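Local structure of tailspike protein (Acinetobacter phage vB_ApiP_P1, 6E1R) at residues Lys21-Val35 and Ile60-Lys72. The protein probably recognises and hydrolyses capsular polysaccharide of its Acinetobacter host, as a trimeric phage tailspike. Numbering follows the deposited sequence.
Sequences KVELEGLSGSDGQVV and INNGVTVINGWVK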
loop_
_atom_site.group_PDB
_atom_site.type_symbol
_atom_site.label_atom_id
_atom_site.label_comp_id
_atom_site.label_asym_id
_atom_site.label_seq_id
_atom_site.Cartn_x
_atom_site.Cartn_y
_atom_site.Cartn_z
ATOM N N LYS A 21 23.921 4.819 -47.376
ATOM C CA LYS A 21 24.944 5.685 -46.799
ATOM C C LYS A 21 26.214 5.686 -47.639
ATOM O O LYS A 21 26.895 6.714 -47.729
ATOM C CB LYS A 21 25.245 5.247 -45.363
ATOM C CG LYS A 21 26.317 6.059 -44.655
ATOM C CD LYS A 21 27.595 5.253 -44.476
ATOM C CE LYS A 21 28.629 6.024 -43.672
ATOM N NZ LYS A 21 29.834 5.199 -43.375
ATOM N N VAL A 22 26.547 4.550 -48.257
ATOM C CA VAL A 22 27.742 4.484 -49.093
ATOM C C VAL A 22 27.606 5.401 -50.299
ATOM O O VAL A 22 28.596 5.980 -50.764
ATOM C CB VAL A 22 28.014 3.027 -49.518
ATOM C CG1 VAL A 22 29.371 2.912 -50.198
ATOM C CG2 VAL A 22 27.933 2.099 -48.316
ATOM N N GLU A 23 26.387 5.558 -50.824
ATOM C CA GLU A 23 26.170 6.480 -51.931
ATOM C C GLU A 23 26.172 7.936 -51.484
ATOM O O GLU A 23 26.382 8.826 -52.315
ATOM C CB GLU A 23 24.856 6.154 -52.649
ATOM C CG GLU A 23 24.739 6.792 -54.029
ATOM C CD GLU A 23 23.488 6.370 -54.773
ATOM O OE1 GLU A 23 23.045 5.219 -54.588
ATOM O OE2 GLU A 23 22.945 7.192 -55.542
ATOM N N LEU A 24 25.960 8.200 -50.195
ATOM C CA LEU A 24 25.969 9.574 -49.712
ATOM C C LEU A 24 27.387 10.082 -49.495
ATOM O O LEU A 24 27.699 11.228 -49.840
ATOM C CB LEU A 24 25.168 9.685 -48.414
ATOM C CG LEU A 24 25.042 11.101 -47.847
ATOM C CD1 LEU A 24 24.130 11.941 -48.723
ATOM C CD2 LEU A 24 24.540 11.072 -46.410
ATOM N N GLU A 25 28.259 9.247 -48.926
ATOM C CA GLU A 25 29.617 9.687 -48.624
ATOM C C GLU A 25 30.417 9.938 -49.898
ATOM O O GLU A 25 31.215 10.882 -49.960
ATOM C CB GLU A 25 30.305 8.654 -47.730
ATOM C CG GLU A 25 30.200 7.215 -48.215
ATOM C CD GLU A 25 30.734 6.218 -47.201
ATOM O OE1 GLU A 25 31.202 6.648 -46.125
ATOM O OE2 GLU A 25 30.688 5.002 -47.483
ATOM N N GLY A 26 30.228 9.103 -50.922
ATOM C CA GLY A 26 30.883 9.334 -52.197
ATOM C C GLY A 26 30.285 10.449 -53.029
ATOM O O GLY A 26 30.919 10.893 -53.992
ATOM N N LEU A 27 29.083 10.905 -52.688
ATOM C CA LEU A 27 28.417 11.952 -53.453
ATOM C C LEU A 27 28.920 13.327 -53.019
ATOM O O LEU A 27 28.998 13.621 -51.822
ATOM C CB LEU A 27 26.900 11.837 -53.288
ATOM C CG LEU A 27 25.985 12.765 -54.092
ATOM C CD1 LEU A 27 24.723 12.028 -54.503
ATOM C CD2 LEU A 27 25.614 13.983 -53.281
ATOM N N SER A 28 29.252 14.166 -53.997
ATOM C CA SER A 28 29.776 15.503 -53.756
ATOM C C SER A 28 28.677 16.549 -53.900
ATOM O O SER A 28 27.708 16.361 -54.640
ATOM C CB SER A 28 30.918 15.815 -54.725
ATOM O OG SER A 28 31.537 17.050 -54.408
ATOM N N GLY A 29 28.840 17.662 -53.186
ATOM C CA GLY A 29 27.838 18.709 -53.206
ATOM C C GLY A 29 28.411 20.056 -52.822
ATOM O O GLY A 29 29.610 20.203 -52.570
ATOM N N SER A 30 27.526 21.049 -52.787
ATOM C CA SER A 30 27.860 22.418 -52.421
ATOM C C SER A 30 27.017 22.850 -51.227
ATOM O O SER A 30 26.091 22.152 -50.807
ATOM C CB SER A 30 27.640 23.374 -53.602
ATOM O OG SER A 30 28.358 22.947 -54.746
ATOM N N ASP A 31 27.338 24.028 -50.690
ATOM C CA ASP A 31 26.672 24.511 -49.486
ATOM C C ASP A 31 25.179 24.699 -49.720
ATOM O O ASP A 31 24.751 25.170 -50.776
ATOM C CB ASP A 31 27.292 25.830 -49.022
ATOM C CG ASP A 31 28.599 25.634 -48.282
ATOM O OD1 ASP A 31 28.739 24.602 -47.593
ATOM O OD2 ASP A 31 29.480 26.512 -48.384
ATOM N N GLY A 32 24.385 24.322 -48.718
ATOM C CA GLY A 32 22.951 24.493 -48.766
ATOM C C GLY A 32 22.194 23.424 -49.519
ATOM O O GLY A 32 20.965 23.352 -49.387
ATOM N N GLN A 33 22.876 22.589 -50.300
ATOM C CA GLN A 33 22.184 21.574 -51.081
ATOM C C GLN A 33 21.606 20.506 -50.164
ATOM O O GLN A 33 22.247 20.069 -49.205
ATOM C CB GLN A 33 23.133 20.941 -52.097
ATOM C CG GLN A 33 23.607 21.894 -53.180
ATOM C CD GLN A 33 24.398 21.193 -54.266
ATOM O OE1 GLN A 33 25.120 20.232 -54.004
ATOM N NE2 GLN A 33 24.264 21.671 -55.498
ATOM N N VAL A 34 20.383 20.081 -50.469
ATOM C CA VAL A 34 19.665 19.103 -49.666
ATOM C C VAL A 34 19.416 17.869 -50.522
ATOM O O VAL A 34 19.078 17.979 -51.705
ATOM C CB VAL A 34 18.348 19.691 -49.113
ATOM C CG1 VAL A 34 17.207 18.690 -49.198
ATOM C CG2 VAL A 34 18.548 20.162 -47.683
ATOM N N VAL A 35 19.595 16.693 -49.919
ATOM C CA VAL A 35 19.401 15.419 -50.595
ATOM C C VAL A 35 18.488 14.552 -49.736
ATOM O O VAL A 35 18.365 14.745 -48.525
ATOM C CB VAL A 35 20.751 14.708 -50.861
ATOM C CG1 VAL A 35 21.350 14.190 -49.561
ATOM C CG2 VAL A 35 20.603 13.590 -51.884
ATOM N N ILE A 60 34.480 15.634 -42.525
ATOM C CA ILE A 60 33.965 15.003 -41.313
ATOM C C ILE A 60 32.966 13.922 -41.701
ATOM O O ILE A 60 32.059 14.163 -42.506
ATOM C CB ILE A 60 33.316 16.046 -40.387
ATOM C CG1 ILE A 60 34.378 17.014 -39.868
ATOM C CG2 ILE A 60 32.594 15.368 -39.233
ATOM C CD1 ILE A 60 35.484 16.328 -39.114
ATOM N N ASN A 61 33.120 12.732 -41.115
ATOM C CA ASN A 61 32.237 11.605 -41.423
ATOM C C ASN A 61 32.219 10.688 -40.197
ATOM O O ASN A 61 33.019 9.756 -40.092
ATOM C CB ASN A 61 32.695 10.874 -42.677
ATOM C CG ASN A 61 31.859 9.642 -42.978
ATOM O OD1 ASN A 61 30.748 9.487 -42.470
ATOM N ND2 ASN A 61 32.387 8.766 -43.824
ATOM N N ASN A 62 31.299 10.972 -39.273
ATOM C CA ASN A 62 31.126 10.155 -38.079
ATOM C C ASN A 62 30.171 8.987 -38.286
ATOM O O ASN A 62 30.067 8.129 -37.403
ATOM C CB ASN A 62 30.633 11.019 -36.909
ATOM C CG ASN A 62 29.406 11.845 -37.259
ATOM O OD1 ASN A 62 28.513 11.389 -37.973
ATOM N ND2 ASN A 62 29.357 13.070 -36.747
ATOM N N GLY A 63 29.469 8.935 -39.416
ATOM C CA GLY A 63 28.599 7.823 -39.730
ATOM C C GLY A 63 27.153 7.990 -39.318
ATOM O O GLY A 63 26.334 7.115 -39.631
ATOM N N VAL A 64 26.808 9.076 -38.626
ATOM C CA VAL A 64 25.444 9.283 -38.155
ATOM C C VAL A 64 24.973 10.683 -38.528
ATOM O O VAL A 64 24.132 10.850 -39.419
ATOM C CB VAL A 64 25.336 9.061 -36.635
ATOM C CG1 VAL A 64 23.908 9.295 -36.165
ATOM C CG2 VAL A 64 25.796 7.662 -36.261
ATOM N N THR A 65 25.501 11.696 -37.839
ATOM C CA THR A 65 25.012 13.058 -38.026
ATOM C C THR A 65 25.646 13.735 -39.238
ATOM O O THR A 65 24.948 14.405 -40.006
ATOM C CB THR A 65 25.257 13.885 -36.763
ATOM O OG1 THR A 65 26.635 13.792 -36.384
ATOM C CG2 THR A 65 24.381 13.385 -35.622
ATOM N N VAL A 66 26.954 13.578 -39.428
ATOM C CA VAL A 66 27.675 14.188 -40.540
ATOM C C VAL A 66 28.391 13.089 -41.312
ATOM O O VAL A 66 29.132 12.293 -40.725
ATOM C CB VAL A 66 28.674 15.259 -40.064
ATOM C CG1 VAL A 66 28.689 16.435 -41.026
ATOM C CG2 VAL A 66 28.328 15.727 -38.661
ATOM N N ILE A 67 28.168 13.049 -42.625
ATOM C CA ILE A 67 28.744 12.028 -43.500
ATOM C C ILE A 67 29.400 12.762 -44.669
ATOM O O ILE A 67 28.745 13.085 -45.666
ATOM C CB ILE A 67 27.702 11.016 -43.990
ATOM C CG1 ILE A 67 27.103 10.262 -42.800
ATOM C CG2 ILE A 67 28.328 10.030 -44.962
ATOM C CD1 ILE A 67 25.963 9.341 -43.168
ATOM N N ASN A 68 30.701 13.030 -44.548
ATOM C CA ASN A 68 31.487 13.712 -45.582
ATOM C C ASN A 68 30.827 15.018 -46.024
ATOM O O ASN A 68 30.681 15.302 -47.214
ATOM C CB ASN A 68 31.740 12.791 -46.776
ATOM C CG ASN A 68 32.838 11.778 -46.509
ATOM O OD1 ASN A 68 33.689 11.983 -45.643
ATOM N ND2 ASN A 68 32.830 10.683 -47.258
ATOM N N GLY A 69 30.428 15.821 -45.041
ATOM C CA GLY A 69 29.844 17.121 -45.276
ATOM C C GLY A 69 28.331 17.154 -45.237
ATOM O O GLY A 69 27.754 18.238 -45.095
ATOM N N TRP A 70 27.677 16.004 -45.360
ATOM C CA TRP A 70 26.222 15.932 -45.335
ATOM C C TRP A 70 25.763 15.785 -43.891
ATOM O O TRP A 70 26.018 14.759 -43.252
ATOM C CB TRP A 70 25.730 14.778 -46.204
ATOM C CG TRP A 70 26.101 14.962 -47.637
ATOM C CD1 TRP A 70 27.140 14.379 -48.301
ATOM C CD2 TRP A 70 25.452 15.820 -48.581
ATOM N NE1 TRP A 70 27.168 14.810 -49.606
ATOM C CE2 TRP A 70 26.141 15.695 -49.802
ATOM C CE3 TRP A 70 24.349 16.675 -48.514
ATOM C CZ2 TRP A 70 25.766 16.397 -50.943
ATOM C CZ3 TRP A 70 23.975 17.366 -49.649
ATOM C CH2 TRP A 70 24.681 17.223 -50.848
ATOM N N VAL A 71 25.081 16.805 -43.379
ATOM C CA VAL A 71 24.625 16.818 -41.995
ATOM C C VAL A 71 23.199 16.291 -41.932
ATOM O O VAL A 71 22.339 16.690 -42.728
ATOM C CB VAL A 71 24.723 18.227 -41.386
ATOM C CG1 VAL A 71 25.307 18.150 -39.986
ATOM C CG2 VAL A 71 25.592 19.124 -42.248
ATOM N N LYS A 72 22.954 15.388 -40.985
ATOM C CA LYS A 72 21.624 14.829 -40.785
ATOM C C LYS A 72 20.651 15.922 -40.365
ATOM O O LYS A 72 20.942 16.718 -39.468
ATOM C CB LYS A 72 21.686 13.727 -39.727
ATOM C CG LYS A 72 20.447 12.860 -39.630
ATOM C CD LYS A 72 20.609 11.813 -38.539
ATOM C CE LYS A 72 19.440 10.842 -38.516
ATOM N NZ LYS A 72 19.269 10.153 -39.824
#
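W70 sets its indole into the curve of the chain between helix 21-25 and strand 34-35, and most of this contact is built on that ring. At the edge, NE1 of W70 gives a nearly straight hydrogen bond to the backbone O of L27 (3.1 Å, 170° at the hydrogen). The acceptor lies in the ring plane, which helps hold the rotation of the indole, while the donor stands above the L27 carbonyl plane. L24 CD1 sits over one face, 3.9 Å from the centroid of the five-membered ring of W70, a CH-pi contact; V35 CG1 lies over the same face, near the benzene rim. The L27 side chain runs at about a right angle to that of W70 and brings CD2 up to CZ2, and Y53 of strand 49-53 adds an edge-to-face ring contact.

Beyond the indole, I67 packs against the helix. With its CG1 anti to the carbonyl carbon (chi1 -62°), the branch ends with CD1 3.6 Å from CG of K21 and 3.9 Å from CD2 of L24, while CG2 meets CB of E25. Polar groups flank this apolar patch: N68 ND2 bonds the backbone O of E25 (3.2 Å) from above the carbonyl plane, and E25 OE1 takes a weak bond from N61 ND2 and a long salt bridge from K21 NZ.

I67 and W70 are the ends of a type I' turn, N68 and G69 its corners. It closes a tight beta-hairpin, 66-67 with 70-72, at the margin of a small mixed sheet ahead of the parallel beta-helix familiar from tailspikes.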